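Local coordinates for tRNA (cytosine(38)-C(5))-methyltransferase (Schizosaccharomyces pombe, PDB 6FDF), which methylates carbon 5 of cytosine 38 in the anticodon loop of aspartate tRNA, with S-adenosyl-L-methionine as methyl donor, at residues A[21-26]-A[78-83]; A[158-163]-A[321-326]; A[164-169]-A[288-293]; A[241-246]-A[251-256]. All coordinates share one frame; numbering follows the deposited sequence.

Contact 1 (A[21-26]-A[78-83]); sequences GGMHYA and LWTMSP. With SAH (S-adenosyl-L-homocysteine), chain E.
Met-23 of helix 22-29 packs on Thr-80 of strand 78-81. Both belong to the Rossmann-like fold of class I methyltransferases, in which a helix after the first strand covers a largely parallel sheet. Strand 78-81 lies between strands 11-16 and 121-127. The side chain of Met-23 can be followed outward. CB points to the strand and lies 3.9 Å from Thr-80 OG1. CG comes closer, 3.7 Å from the same Thr-80 OG1. A bend at chi2 (-69°) then lets the chain run past the threonine in the opposite sense to it. SD passes Thr-80 CB at 4.1 Å. The terminal CE goes one residue further and lies 4.1 Å from Met-81 O. The contact is purely van der Waals, with no hydrogen bond between the segments. Val-321 and Leu-123 also touch Met-23 in this core. The N-terminal end of the helix and the C-terminal end of the strand both face S-adenosyl-L-homocysteine (SAH). Gly-21 is the N-cap of the helix, and Gly-22 N lies 3.5 Å from SAH O. A CB on Gly-22 would run into this carboxylate oxygen. From the strand's end, Ser-82 turns OG away from its own backbone N (chi1 -170°), and this OG is hydrogen-bonded to Glu-125. Ser-82 CB lies 3.6 Å from SAH N, the ligand's amino nitrogen.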
loop_
_atom_site.group_PDB
_atom_site.type_symbol
_atom_site.label_atom_id
_atom_site.label_comp_id
_atom_site.label_asym_id
_atom_site.label_seq_id
_atom_site.Cartn_x
_atom_site.Cartn_y
_atom_site.Cartn_z
ATOM N N GLY A 21 -8.340 -1.582 -3.505
ATOM C CA GLY A 21 -8.498 -2.975 -3.135
ATOM C C GLY A 21 -7.228 -3.790 -3.043
ATOM O O GLY A 21 -7.272 -5.007 -3.278
ATOM N N GLY A 22 -6.099 -3.161 -2.709
ATOM C CA GLY A 22 -4.879 -3.924 -2.490
ATOM C C GLY A 22 -5.074 -5.085 -1.533
ATOM O O GLY A 22 -4.572 -6.184 -1.775
ATOM N N MET A 23 -5.811 -4.861 -0.433
ATOM C CA MET A 23 -6.030 -5.931 0.543
ATOM C C MET A 23 -6.800 -7.093 -0.069
ATOM O O MET A 23 -6.497 -8.262 0.202
ATOM C CB MET A 23 -6.780 -5.403 1.772
ATOM C CG MET A 23 -6.044 -4.385 2.628
ATOM S SD MET A 23 -4.646 -5.130 3.503
ATOM C CE MET A 23 -4.118 -3.739 4.498
ATOM N N HIS A 24 -7.805 -6.792 -0.896
ATOM C CA HIS A 24 -8.552 -7.845 -1.569
ATOM C C HIS A 24 -7.644 -8.630 -2.511
ATOM O O HIS A 24 -7.704 -9.864 -2.562
ATOM C CB HIS A 24 -9.735 -7.222 -2.315
ATOM C CG HIS A 24 -10.763 -8.206 -2.789
ATOM N ND1 HIS A 24 -12.079 -7.850 -3.001
ATOM C CD2 HIS A 24 -10.675 -9.521 -3.103
ATOM C CE1 HIS A 24 -12.759 -8.904 -3.418
ATOM N NE2 HIS A 24 -11.931 -9.930 -3.491
ATOM N N TYR A 25 -6.774 -7.933 -3.245
ATOM C CA TYR A 25 -5.848 -8.632 -4.128
ATOM C C TYR A 25 -4.898 -9.516 -3.334
ATOM O O TYR A 25 -4.559 -10.624 -3.768
ATOM C CB TYR A 25 -5.053 -7.641 -4.974
ATOM C CG TYR A 25 -5.817 -7.051 -6.140
ATOM C CD1 TYR A 25 -6.262 -7.851 -7.181
ATOM C CD2 TYR A 25 -6.041 -5.681 -6.223
ATOM C CE1 TYR A 25 -6.940 -7.310 -8.262
ATOM C CE2 TYR A 25 -6.717 -5.132 -7.305
ATOM C CZ TYR A 25 -7.163 -5.951 -8.316
ATOM O OH TYR A 25 -7.842 -5.409 -9.384
ATOM N N ALA A 26 -4.462 -9.044 -2.161
ATOM C CA ALA A 26 -3.563 -9.838 -1.329
ATOM C C ALA A 26 -4.274 -11.055 -0.756
ATOM O O ALA A 26 -3.679 -12.135 -0.650
ATOM C CB ALA A 26 -2.986 -8.972 -0.206
ATOM N N LEU A 78 -12.333 -10.941 10.204
ATOM C CA LEU A 78 -11.081 -10.257 9.902
ATOM C C LEU A 78 -11.402 -8.821 9.517
ATOM O O LEU A 78 -12.269 -8.587 8.668
ATOM C CB LEU A 78 -10.321 -10.945 8.757
ATOM C CG LEU A 78 -9.182 -10.120 8.141
ATOM C CD1 LEU A 78 -8.057 -9.897 9.153
ATOM C CD2 LEU A 78 -8.633 -10.773 6.877
ATOM N N TRP A 79 -10.741 -7.865 10.161
ATOM C CA TRP A 79 -10.769 -6.473 9.726
ATOM C C TRP A 79 -9.388 -6.109 9.205
ATOM O O TRP A 79 -8.389 -6.363 9.886
ATOM C CB TRP A 79 -11.108 -5.509 10.866
ATOM C CG TRP A 79 -12.445 -5.651 11.516
ATOM C CD1 TRP A 79 -13.420 -6.566 11.235
ATOM C CD2 TRP A 79 -12.942 -4.846 12.582
ATOM N NE1 TRP A 79 -14.505 -6.369 12.065
ATOM C CE2 TRP A 79 -14.231 -5.317 12.901
ATOM C CE3 TRP A 79 -12.427 -3.761 13.293
ATOM C CZ2 TRP A 79 -15.004 -4.746 13.907
ATOM C CZ3 TRP A 79 -13.196 -3.192 14.291
ATOM C CH2 TRP A 79 -14.467 -3.689 14.592
ATOM N N THR A 80 -9.326 -5.533 8.007
ATOM C CA THR A 80 -8.083 -4.968 7.494
ATOM C C THR A 80 -8.220 -3.450 7.451
ATOM O O THR A 80 -9.317 -2.916 7.252
ATOM C CB THR A 80 -7.735 -5.512 6.099
ATOM O OG1 THR A 80 -8.682 -5.031 5.129
ATOM C CG2 THR A 80 -7.708 -7.040 6.100
ATOM N N MET A 81 -7.104 -2.745 7.625
ATOM C CA MET A 81 -7.182 -1.292 7.571
ATOM C C MET A 81 -5.822 -0.710 7.227
ATOM O O MET A 81 -4.789 -1.213 7.677
ATOM C CB MET A 81 -7.693 -0.706 8.898
ATOM C CG MET A 81 -6.911 -1.143 10.122
ATOM S SD MET A 81 -7.710 -0.645 11.665
ATOM C CE MET A 81 -8.879 -1.973 11.895
ATOM N N SER A 82 -5.846 0.356 6.426
ATOM C CA SER A 82 -4.664 1.163 6.123
ATOM C C SER A 82 -5.045 2.595 6.478
ATOM O O SER A 82 -5.361 3.412 5.600
ATOM C CB SER A 82 -4.234 1.014 4.662
ATOM O OG SER A 82 -2.961 1.610 4.445
ATOM N N PRO A 83 -5.056 2.928 7.767
ATOM C CA PRO A 83 -5.671 4.189 8.194
ATOM C C PRO A 83 -4.823 5.399 7.836
ATOM O O PRO A 83 -3.640 5.299 7.504
ATOM C CB PRO A 83 -5.796 4.030 9.714
ATOM C CG PRO A 83 -4.738 3.024 10.074
ATOM C CD PRO A 83 -4.698 2.070 8.912
HETATM N N SAH E . -5.075 0.394 1.265
HETATM C CA SAH E . -5.732 0.938 0.096
HETATM C CB SAH E . -5.591 2.461 0.026
HETATM C CG SAH E . -5.408 3.074 1.413
HETATM S SD SAH E . -4.897 4.764 1.350
HETATM C C SAH E . -5.190 0.293 -1.140
HETATM O O SAH E . -4.358 -0.631 -1.008
HETATM O OXT SAH E . -5.609 0.706 -2.242
HETATM C "C5'" SAH E . -6.037 5.340 2.558
HETATM C "C4'" SAH E . -7.446 5.337 1.965
HETATM O "O4'" SAH E . -8.346 5.635 3.016
HETATM C "C3'" SAH E . -7.647 6.376 0.862
HETATM O "O3'" SAH E . -8.219 5.757 -0.290
HETATM C "C2'" SAH E . -8.673 7.352 1.443
HETATM O "O2'" SAH E . -9.633 7.769 0.467
HETATM C "C1'" SAH E . -9.339 6.522 2.534
HETATM N N9 SAH E . -9.795 7.301 3.705
HETATM C C8 SAH E . -9.108 8.242 4.384
HETATM N N7 SAH E . -9.853 8.734 5.403
HETATM C C5 SAH E . -11.046 8.106 5.392
HETATM C C6 SAH E . -12.287 8.149 6.191
HETATM N N6 SAH E . -12.407 8.991 7.240
HETATM N N1 SAH E . -13.289 7.315 5.824
HETATM C C2 SAH E . -13.179 6.473 4.781
HETATM N N3 SAH E . -12.078 6.381 4.012
HETATM C C4 SAH E . -11.000 7.168 4.263
#

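Contact 2 (A[158-163]-A[321-326]); sequences NQFNIP and VSYLIS
Phe-160 and Tyr-323 share the same first torsion: each sets CG anti to its own carbonyl carbon (chi1 -60° and -59°). This sends the two rings toward each other from a loop and a helix, while Phe-160 CA and Tyr-323 CA stay 10.0 Å apart. The CD2 and CE2 atoms of each ring do the touching. Phe-160 CD2 lies 3.5 Å from Tyr-323 CE2, and Phe-160 CE2 lies 3.7 Å from Tyr-323 CD2. The ring planes are inclined at 32° with centroids 5.4 Å apart, an oblique aromatic pair. A water meets Tyr-323 OH at 2.9 Å, at the edge of the ring and in its plane. The same water also approaches Phe-160 O, but doubtfully close. Phe-187 stacks on Phe-160, and Val-186 touches Tyr-323. The contact thus joins the loop between strands 148-155 and 168-175 to helix 318-328. Other side chains of this helix, Val-321 and Leu-324, pack on strand 168-175. The site is structural packing away from the bound S-adenosyl-L-homocysteine. Its chemistry is mainly apolar: ring carbons make the contact, and the tyrosine hydroxyl is turned to water at the ring edge.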
loop_
_atom_site.group_PDB
_atom_site.type_symbol
_atom_site.label_atom_id
_atom_site.label_comp_id
_atom_site.label_asym_id
_atom_site.label_seq_id
_atom_site.Cartn_x
_atom_site.Cartn_y
_atom_site.Cartn_z
ATOM N N ASN A 158 11.789 -4.735 -0.996
ATOM C CA ASN A 158 13.119 -5.177 -1.400
ATOM C C ASN A 158 13.737 -6.164 -0.414
ATOM O O ASN A 158 14.882 -6.582 -0.621
ATOM C CB ASN A 158 14.045 -3.973 -1.625
ATOM C CG ASN A 158 14.176 -3.076 -0.406
ATOM O OD1 ASN A 158 14.048 -3.519 0.737
ATOM N ND2 ASN A 158 14.459 -1.800 -0.650
ATOM N N GLN A 159 13.008 -6.561 0.630
ATOM C CA GLN A 159 13.380 -7.705 1.451
ATOM C C GLN A 159 12.807 -9.006 0.912
ATOM O O GLN A 159 13.092 -10.074 1.464
ATOM C CB GLN A 159 12.896 -7.506 2.890
ATOM C CG GLN A 159 13.463 -6.293 3.585
ATOM C CD GLN A 159 12.892 -6.129 4.977
ATOM O OE1 GLN A 159 11.725 -5.778 5.139
ATOM N NE2 GLN A 159 13.703 -6.408 5.991
ATOM N N PHE A 160 11.993 -8.928 -0.139
ATOM C CA PHE A 160 11.296 -10.074 -0.703
ATOM C C PHE A 160 11.598 -10.183 -2.194
ATOM O O PHE A 160 10.781 -10.692 -2.963
ATOM C CB PHE A 160 9.789 -9.963 -0.467
ATOM C CG PHE A 160 9.396 -9.912 0.990
ATOM C CD1 PHE A 160 9.377 -8.702 1.675
ATOM C CD2 PHE A 160 9.035 -11.064 1.671
ATOM C CE1 PHE A 160 9.009 -8.644 3.011
ATOM C CE2 PHE A 160 8.666 -11.015 3.012
ATOM C CZ PHE A 160 8.655 -9.804 3.681
ATOM N N ASN A 161 12.780 -9.714 -2.611
ATOM C CA ASN A 161 13.227 -9.804 -4.005
ATOM C C ASN A 161 12.288 -9.052 -4.933
ATOM O O ASN A 161 11.927 -9.535 -6.009
ATOM C CB ASN A 161 13.352 -11.241 -4.465
ATOM C CG ASN A 161 14.089 -11.391 -5.787
ATOM O OD1 ASN A 161 14.892 -10.542 -6.170
ATOM N ND2 ASN A 161 13.824 -12.494 -6.485
ATOM N N ILE A 162 11.874 -7.870 -4.508
ATOM C CA ILE A 162 11.061 -6.985 -5.325
ATOM C C ILE A 162 11.852 -5.687 -5.429
ATOM O O ILE A 162 12.224 -5.109 -4.405
ATOM C CB ILE A 162 9.672 -6.740 -4.713
ATOM C CG1 ILE A 162 8.918 -8.066 -4.572
ATOM C CG2 ILE A 162 8.888 -5.740 -5.550
ATOM C CD1 ILE A 162 7.763 -8.009 -3.580
ATOM N N PRO A 163 12.156 -5.207 -6.631
ATOM C CA PRO A 163 13.074 -4.064 -6.784
ATOM C C PRO A 163 12.383 -2.720 -6.573
ATOM O O PRO A 163 12.372 -1.847 -7.444
ATOM C CB PRO A 163 13.580 -4.247 -8.220
ATOM C CG PRO A 163 12.417 -4.868 -8.932
ATOM C CD PRO A 163 11.797 -5.809 -7.927
ATOM N N VAL A 321 1.813 -7.987 1.627
ATOM C CA VAL A 321 0.637 -8.210 2.463
ATOM C C VAL A 321 0.073 -9.616 2.278
ATOM O O VAL A 321 -0.479 -10.194 3.226
ATOM C CB VAL A 321 -0.405 -7.112 2.178
ATOM C CG1 VAL A 321 -1.700 -7.381 2.922
ATOM C CG2 VAL A 321 0.168 -5.771 2.600
ATOM N N SER A 322 0.195 -10.199 1.077
ATOM C CA SER A 322 -0.261 -11.578 0.896
ATOM C C SER A 322 0.477 -12.527 1.838
ATOM O O SER A 322 -0.121 -13.455 2.398
ATOM C CB SER A 322 -0.079 -12.030 -0.557
ATOM O OG SER A 322 1.279 -12.312 -0.878
ATOM N N TYR A 323 1.776 -12.298 2.038
ATOM C CA TYR A 323 2.535 -13.111 2.984
ATOM C C TYR A 323 2.068 -12.883 4.419
ATOM O O TYR A 323 1.935 -13.840 5.192
ATOM C CB TYR A 323 4.027 -12.801 2.875
ATOM C CG TYR A 323 4.664 -13.018 1.527
ATOM C CD1 TYR A 323 4.266 -14.057 0.698
ATOM C CD2 TYR A 323 5.678 -12.179 1.090
ATOM C CE1 TYR A 323 4.875 -14.255 -0.537
ATOM C CE2 TYR A 323 6.283 -12.362 -0.136
ATOM C CZ TYR A 323 5.878 -13.397 -0.947
ATOM O OH TYR A 323 6.492 -13.570 -2.168
ATOM N N LEU A 324 1.854 -11.620 4.806
ATOM C CA LEU A 324 1.417 -11.333 6.170
ATOM C C LEU A 324 0.023 -11.884 6.435
ATOM O O LEU A 324 -0.261 -12.360 7.540
ATOM C CB LEU A 324 1.447 -9.827 6.427
ATOM C CG LEU A 324 2.849 -9.218 6.465
ATOM C CD1 LEU A 324 2.769 -7.730 6.248
ATOM C CD2 LEU A 324 3.568 -9.544 7.773
ATOM N N ILE A 325 -0.862 -11.822 5.437
ATOM C CA ILE A 325 -2.195 -12.401 5.599
ATOM C C ILE A 325 -2.092 -13.901 5.844
ATOM O O ILE A 325 -2.777 -14.450 6.714
ATOM C CB ILE A 325 -3.071 -12.078 4.375
ATOM C CG1 ILE A 325 -3.545 -10.627 4.438
ATOM C CG2 ILE A 325 -4.272 -13.022 4.296
ATOM C CD1 ILE A 325 -4.234 -10.160 3.170
ATOM N N SER A 326 -1.248 -14.586 5.067
ATOM C CA SER A 326 -1.037 -16.019 5.256
ATOM C C SER A 326 -0.578 -16.327 6.676
ATOM O O SER A 326 -1.080 -17.258 7.320
ATOM C CB SER A 326 -0.010 -16.526 4.247
ATOM O OG SER A 326 -0.493 -16.383 2.926
HETATM O O HOH W 1 8.519 -11.609 -2.952
#

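Contact 3 (A[164-169]-A[288-293]); sequences NSRSRW and RLMGFP
Arg-166 and Met-290 cross at about a right angle, with the methionine methyl over one face of the guanidinium. Met-290 CE lies 3.3 Å from Arg-166 NH1, offset toward the rim of the group. The opposite face is covered by Arg-168, whose NH1 stands 3.2 Å above the plane and over its centre. The guanidinium is therefore sandwiched between a methyl and a second arginine. Arg-166 reaches this place with its chain extended from CG to NE, and Met-290 is extended beyond CG. Asn-164 makes the second link. A water donates to Asn-164 OD1 at 2.8 Å and to Leu-289 O at 2.9 Å. Leu-289 and Met-290 lie where helix 283-289 ends in a Schellman motif, with Gly-291 as its C-prime residue. Three backbone carbonyls fix the position of the Arg-166 guanidinium: those of Gly-313 and Ser-315 take up NH2, and that of Phe-242 takes up NH1. The closeness of Arg-168 may be eased by Glu-125, a long, weak ion-pair partner of that arginine.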
loop_
_atom_site.group_PDB
_atom_site.type_symbol
_atom_site.label_atom_id
_atom_site.label_comp_id
_atom_site.label_asym_id
_atom_site.label_seq_id
_atom_site.Cartn_x
_atom_site.Cartn_y
_atom_site.Cartn_z
ATOM N N ASN A 164 11.790 -2.548 -5.398
ATOM C CA ASN A 164 11.185 -1.269 -5.057
ATOM C C ASN A 164 11.270 -1.073 -3.552
ATOM O O ASN A 164 11.034 -2.006 -2.781
ATOM C CB ASN A 164 9.726 -1.199 -5.538
ATOM C CG ASN A 164 9.055 0.127 -5.198
ATOM O OD1 ASN A 164 8.013 0.157 -4.537
ATOM N ND2 ASN A 164 9.656 1.231 -5.640
ATOM N N SER A 165 11.604 0.147 -3.150
ATOM C CA SER A 165 11.592 0.533 -1.749
ATOM C C SER A 165 10.199 1.016 -1.378
ATOM O O SER A 165 9.636 1.881 -2.054
ATOM C CB SER A 165 12.621 1.629 -1.479
ATOM O OG SER A 165 13.907 1.219 -1.887
ATOM N N ARG A 166 9.645 0.447 -0.312
ATOM C CA ARG A 166 8.379 0.936 0.220
ATOM C C ARG A 166 8.236 0.455 1.658
ATOM O O ARG A 166 7.420 -0.425 1.951
ATOM C CB ARG A 166 7.211 0.470 -0.658
ATOM C CG ARG A 166 5.881 1.200 -0.421
ATOM C CD ARG A 166 4.838 0.785 -1.458
ATOM N NE ARG A 166 3.603 1.567 -1.340
ATOM C CZ ARG A 166 3.467 2.812 -1.787
ATOM N NH1 ARG A 166 4.484 3.413 -2.394
ATOM N NH2 ARG A 166 2.314 3.458 -1.635
ATOM N N SER A 167 9.053 1.005 2.552
ATOM C CA SER A 167 9.044 0.565 3.941
ATOM C C SER A 167 7.730 0.962 4.591
ATOM O O SER A 167 7.298 2.116 4.496
ATOM C CB SER A 167 10.225 1.159 4.709
ATOM O OG SER A 167 11.450 0.669 4.193
ATOM N N ARG A 168 7.084 -0.003 5.235
ATOM C CA ARG A 168 5.803 0.222 5.883
ATOM C C ARG A 168 5.776 -0.507 7.215
ATOM O O ARG A 168 6.418 -1.547 7.380
ATOM C CB ARG A 168 4.639 -0.265 5.011
ATOM C CG ARG A 168 4.489 0.503 3.711
ATOM C CD ARG A 168 4.086 1.934 4.031
ATOM N NE ARG A 168 3.657 2.688 2.859
ATOM C CZ ARG A 168 4.417 3.562 2.203
ATOM N NH1 ARG A 168 3.916 4.218 1.160
ATOM N NH2 ARG A 168 5.666 3.786 2.591
ATOM N N TRP A 169 5.022 0.053 8.157
ATOM C CA TRP A 169 4.726 -0.599 9.422
ATOM C C TRP A 169 3.514 -1.502 9.258
ATOM O O TRP A 169 2.567 -1.157 8.546
ATOM C CB TRP A 169 4.450 0.449 10.503
ATOM C CG TRP A 169 4.089 -0.108 11.851
ATOM C CD1 TRP A 169 4.944 -0.388 12.879
ATOM C CD2 TRP A 169 2.771 -0.414 12.330
ATOM N NE1 TRP A 169 4.243 -0.863 13.963
ATOM C CE2 TRP A 169 2.909 -0.889 13.654
ATOM C CE3 TRP A 169 1.491 -0.337 11.767
ATOM C CZ2 TRP A 169 1.817 -1.288 14.424
ATOM C CZ3 TRP A 169 0.402 -0.735 12.535
ATOM C CH2 TRP A 169 0.575 -1.205 13.847
ATOM N N ARG A 288 2.551 -2.963 -11.228
ATOM C CA ARG A 288 3.309 -4.212 -11.209
ATOM C C ARG A 288 4.359 -4.209 -10.105
ATOM O O ARG A 288 4.511 -5.198 -9.380
ATOM C CB ARG A 288 3.974 -4.435 -12.564
ATOM C CG ARG A 288 3.024 -4.774 -13.690
ATOM C CD ARG A 288 3.797 -4.808 -14.996
ATOM N NE ARG A 288 2.979 -5.230 -16.127
ATOM C CZ ARG A 288 3.415 -5.267 -17.381
ATOM N NH1 ARG A 288 4.657 -4.898 -17.660
ATOM N NH2 ARG A 288 2.610 -5.670 -18.352
ATOM N N LEU A 289 5.079 -3.098 -9.947
ATOM C CA LEU A 289 6.082 -3.034 -8.889
ATOM C C LEU A 289 5.448 -3.128 -7.507
ATOM O O LEU A 289 6.110 -3.546 -6.552
ATOM C CB LEU A 289 6.900 -1.750 -9.020
ATOM C CG LEU A 289 7.900 -1.777 -10.175
ATOM C CD1 LEU A 289 8.277 -0.356 -10.584
ATOM C CD2 LEU A 289 9.140 -2.570 -9.779
ATOM N N MET A 290 4.181 -2.744 -7.377
ATOM C CA MET A 290 3.478 -2.855 -6.107
ATOM C C MET A 290 2.729 -4.177 -5.960
ATOM O O MET A 290 2.021 -4.368 -4.965
ATOM C CB MET A 290 2.523 -1.671 -5.938
ATOM C CG MET A 290 3.269 -0.351 -5.801
ATOM S SD MET A 290 2.170 1.042 -5.503
ATOM C CE MET A 290 3.351 2.378 -5.364
ATOM N N GLY A 291 2.890 -5.092 -6.912
ATOM C CA GLY A 291 2.345 -6.432 -6.813
ATOM C C GLY A 291 0.924 -6.610 -7.302
ATOM O O GLY A 291 0.352 -7.687 -7.097
ATOM N N PHE A 292 0.342 -5.608 -7.949
ATOM C CA PHE A 292 -1.009 -5.756 -8.465
ATOM C C PHE A 292 -1.002 -6.657 -9.696
ATOM O O PHE A 292 -0.065 -6.601 -10.500
ATOM C CB PHE A 292 -1.600 -4.393 -8.816
ATOM C CG PHE A 292 -2.032 -3.606 -7.619
ATOM C CD1 PHE A 292 -1.129 -2.820 -6.929
ATOM C CD2 PHE A 292 -3.345 -3.666 -7.175
ATOM C CE1 PHE A 292 -1.523 -2.103 -5.815
ATOM C CE2 PHE A 292 -3.749 -2.955 -6.070
ATOM C CZ PHE A 292 -2.840 -2.173 -5.387
ATOM N N PRO A 293 -2.020 -7.492 -9.873
ATOM C CA PRO A 293 -2.050 -8.386 -11.034
ATOM C C PRO A 293 -2.426 -7.628 -12.301
ATOM O O PRO A 293 -2.905 -6.495 -12.270
ATOM C CB PRO A 293 -3.122 -9.411 -10.657
ATOM C CG PRO A 293 -4.063 -8.637 -9.803
ATOM C CD PRO A 293 -3.191 -7.686 -8.998
HETATM O O HOH W 2 6.314 -2.052 -4.128
#

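Contact 4 (A[241-246]-A[251-256]); sequences CFTRGY and QGAGSI
Tyr-246 OH donates to Ser-255 O at 2.7 Å, in the carbonyl plane and at the edge of the tyrosine ring. The second bond joins backbones: Thr-243 N donates to Ala-253 O at 3.2 Å from above the carbonyl plane. Gly-254 CA passes 3.7 Å from Tyr-246 CD1 and 4.2 Å from Phe-242 CD1, and the two rings leave Gly-254 no place for a CB. Phe-242 CD1 sits over the centre of the Tyr-246 ring. Ala-253 CB packs against Thr-243 OG1 at 3.6 Å. Behind this shell, a type I turn from Thr-243 to Tyr-246 sets the first segment. Thr-243 OG1, between its backbone N and carbonyl carbon (chi1 77°), accepts from Gly-245 N in an ST turn. Further out, Tyr-246 OH also bonds to Phe-281 N, and Ser-255 OG to Asp-230 and Cys-240 N. Both segments belong to the connection between strands 231-232 and 256-258. Segment 251-256 runs into the latter, the middle strand of a small sheet, while Phe-242 rests on Val-286 and Leu-289 of helix 283-289.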
loop_
_atom_site.group_PDB
_atom_site.type_symbol
_atom_site.label_atom_id
_atom_site.label_comp_id
_atom_site.label_asym_id
_atom_site.label_seq_id
_atom_site.Cartn_x
_atom_site.Cartn_y
_atom_site.Cartn_z
ATOM N N CYS A 241 10.737 4.972 -3.508
ATOM C CA CYS A 241 9.339 4.866 -3.125
ATOM C C CYS A 241 8.474 5.786 -3.981
ATOM O O CYS A 241 8.796 6.964 -4.162
ATOM C CB CYS A 241 9.203 5.203 -1.645
ATOM S SG CYS A 241 7.563 4.993 -1.001
ATOM N N PHE A 242 7.377 5.242 -4.508
ATOM C CA PHE A 242 6.410 6.033 -5.263
ATOM C C PHE A 242 5.435 6.723 -4.319
ATOM O O PHE A 242 4.942 6.113 -3.363
ATOM C CB PHE A 242 5.618 5.150 -6.229
ATOM C CG PHE A 242 6.441 4.570 -7.343
ATOM C CD1 PHE A 242 6.865 5.362 -8.397
ATOM C CD2 PHE A 242 6.766 3.218 -7.349
ATOM C CE1 PHE A 242 7.624 4.823 -9.432
ATOM C CE2 PHE A 242 7.509 2.672 -8.378
ATOM C CZ PHE A 242 7.945 3.477 -9.422
ATOM N N THR A 243 5.128 7.988 -4.608
ATOM C CA THR A 243 4.156 8.746 -3.819
ATOM C C THR A 243 3.137 9.412 -4.733
ATOM O O THR A 243 3.247 9.386 -5.963
ATOM C CB THR A 243 4.823 9.828 -2.962
ATOM O OG1 THR A 243 5.182 10.939 -3.797
ATOM C CG2 THR A 243 6.060 9.292 -2.255
ATOM N N ARG A 244 2.162 10.063 -4.090
ATOM C CA ARG A 244 1.157 10.862 -4.783
ATOM C C ARG A 244 1.760 11.988 -5.613
ATOM O O ARG A 244 1.112 12.470 -6.550
ATOM C CB ARG A 244 0.192 11.439 -3.745
ATOM C CG ARG A 244 -0.983 12.201 -4.312
ATOM C CD ARG A 244 -1.967 12.517 -3.211
ATOM N NE ARG A 244 -3.111 13.269 -3.712
ATOM C CZ ARG A 244 -4.269 13.364 -3.071
ATOM N NH1 ARG A 244 -5.257 14.070 -3.596
ATOM N NH2 ARG A 244 -4.435 12.744 -1.910
ATOM N N GLY A 245 2.980 12.413 -5.306
ATOM C CA GLY A 245 3.636 13.463 -6.056
ATOM C C GLY A 245 4.283 13.032 -7.353
ATOM O O GLY A 245 4.791 13.879 -8.092
ATOM N N TYR A 246 4.275 11.735 -7.654
ATOM C CA TYR A 246 5.019 11.215 -8.794
ATOM C C TYR A 246 4.473 11.791 -10.096
ATOM O O TYR A 246 3.258 11.828 -10.312
ATOM C CB TYR A 246 4.952 9.687 -8.818
ATOM C CG TYR A 246 5.917 9.070 -9.813
ATOM C CD1 TYR A 246 7.283 9.274 -9.695
ATOM C CD2 TYR A 246 5.457 8.285 -10.868
ATOM C CE1 TYR A 246 8.174 8.711 -10.600
ATOM C CE2 TYR A 246 6.337 7.714 -11.776
ATOM C CZ TYR A 246 7.692 7.929 -11.636
ATOM O OH TYR A 246 8.589 7.379 -12.535
ATOM N N GLN A 251 11.659 15.551 -6.136
ATOM C CA GLN A 251 12.433 14.902 -5.087
ATOM C C GLN A 251 11.530 14.071 -4.187
ATOM O O GLN A 251 10.472 14.530 -3.745
ATOM C CB GLN A 251 13.200 15.941 -4.268
ATOM C CG GLN A 251 14.218 15.330 -3.313
ATOM C CD GLN A 251 15.245 16.334 -2.833
ATOM O OE1 GLN A 251 16.367 16.376 -3.334
ATOM N NE2 GLN A 251 14.865 17.153 -1.863
ATOM N N GLY A 252 11.943 12.832 -3.932
ATOM C CA GLY A 252 11.229 11.992 -2.991
ATOM C C GLY A 252 9.894 11.466 -3.462
ATOM O O GLY A 252 9.075 11.053 -2.637
ATOM N N ALA A 253 9.638 11.462 -4.770
ATOM C CA ALA A 253 8.350 11.021 -5.286
ATOM C C ALA A 253 8.436 9.753 -6.123
ATOM O O ALA A 253 7.390 9.187 -6.465
ATOM C CB ALA A 253 7.694 12.133 -6.120
ATOM N N GLY A 254 9.636 9.295 -6.453
ATOM C CA GLY A 254 9.811 8.083 -7.234
ATOM C C GLY A 254 10.975 8.266 -8.186
ATOM O O GLY A 254 11.337 9.384 -8.563
ATOM N N SER A 255 11.595 7.147 -8.567
ATOM C CA SER A 255 12.682 7.177 -9.534
ATOM C C SER A 255 12.136 7.315 -10.952
ATOM O O SER A 255 10.951 7.099 -11.212
ATOM C CB SER A 255 13.517 5.901 -9.443
ATOM O OG SER A 255 13.980 5.677 -8.124
ATOM N N ILE A 256 13.025 7.677 -11.875
ATOM C CA ILE A 256 12.705 7.704 -13.294
ATOM C C ILE A 256 13.661 6.758 -14.011
ATOM O O ILE A 256 14.691 6.350 -13.470
ATOM C CB ILE A 256 12.773 9.122 -13.899
ATOM C CG1 ILE A 256 14.113 9.791 -13.595
ATOM C CG2 ILE A 256 11.620 9.984 -13.354
ATOM C CD1 ILE A 256 14.323 11.102 -14.325
#

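In the fold
Contact 1 is the one that meets the bound ligand: it holds Gly-21, Gly-22 and Ser-82 of the S-adenosyl-L-homocysteine pocket, and the Met-81 side chain is about 8 Å from that of Cys-85, the predicted active-site residue. Contact 2 backs it through helix 318-328, with Ala-26 CB 3.8 Å from Ile-325 CD1. Contact 3 reaches it through Phe-292, whose CD2 is 3.5 Å from Tyr-25 CD2. Contacts 2 and 3 have centres 8 Å apart, and segment 158-163 runs straight into 164-169. Contact 4 is nested in the loop closed by contact 3 and meets it where Met-290 CE lies 3.7 Å from Phe-242 CB. Contacts 1 and 4 do not touch.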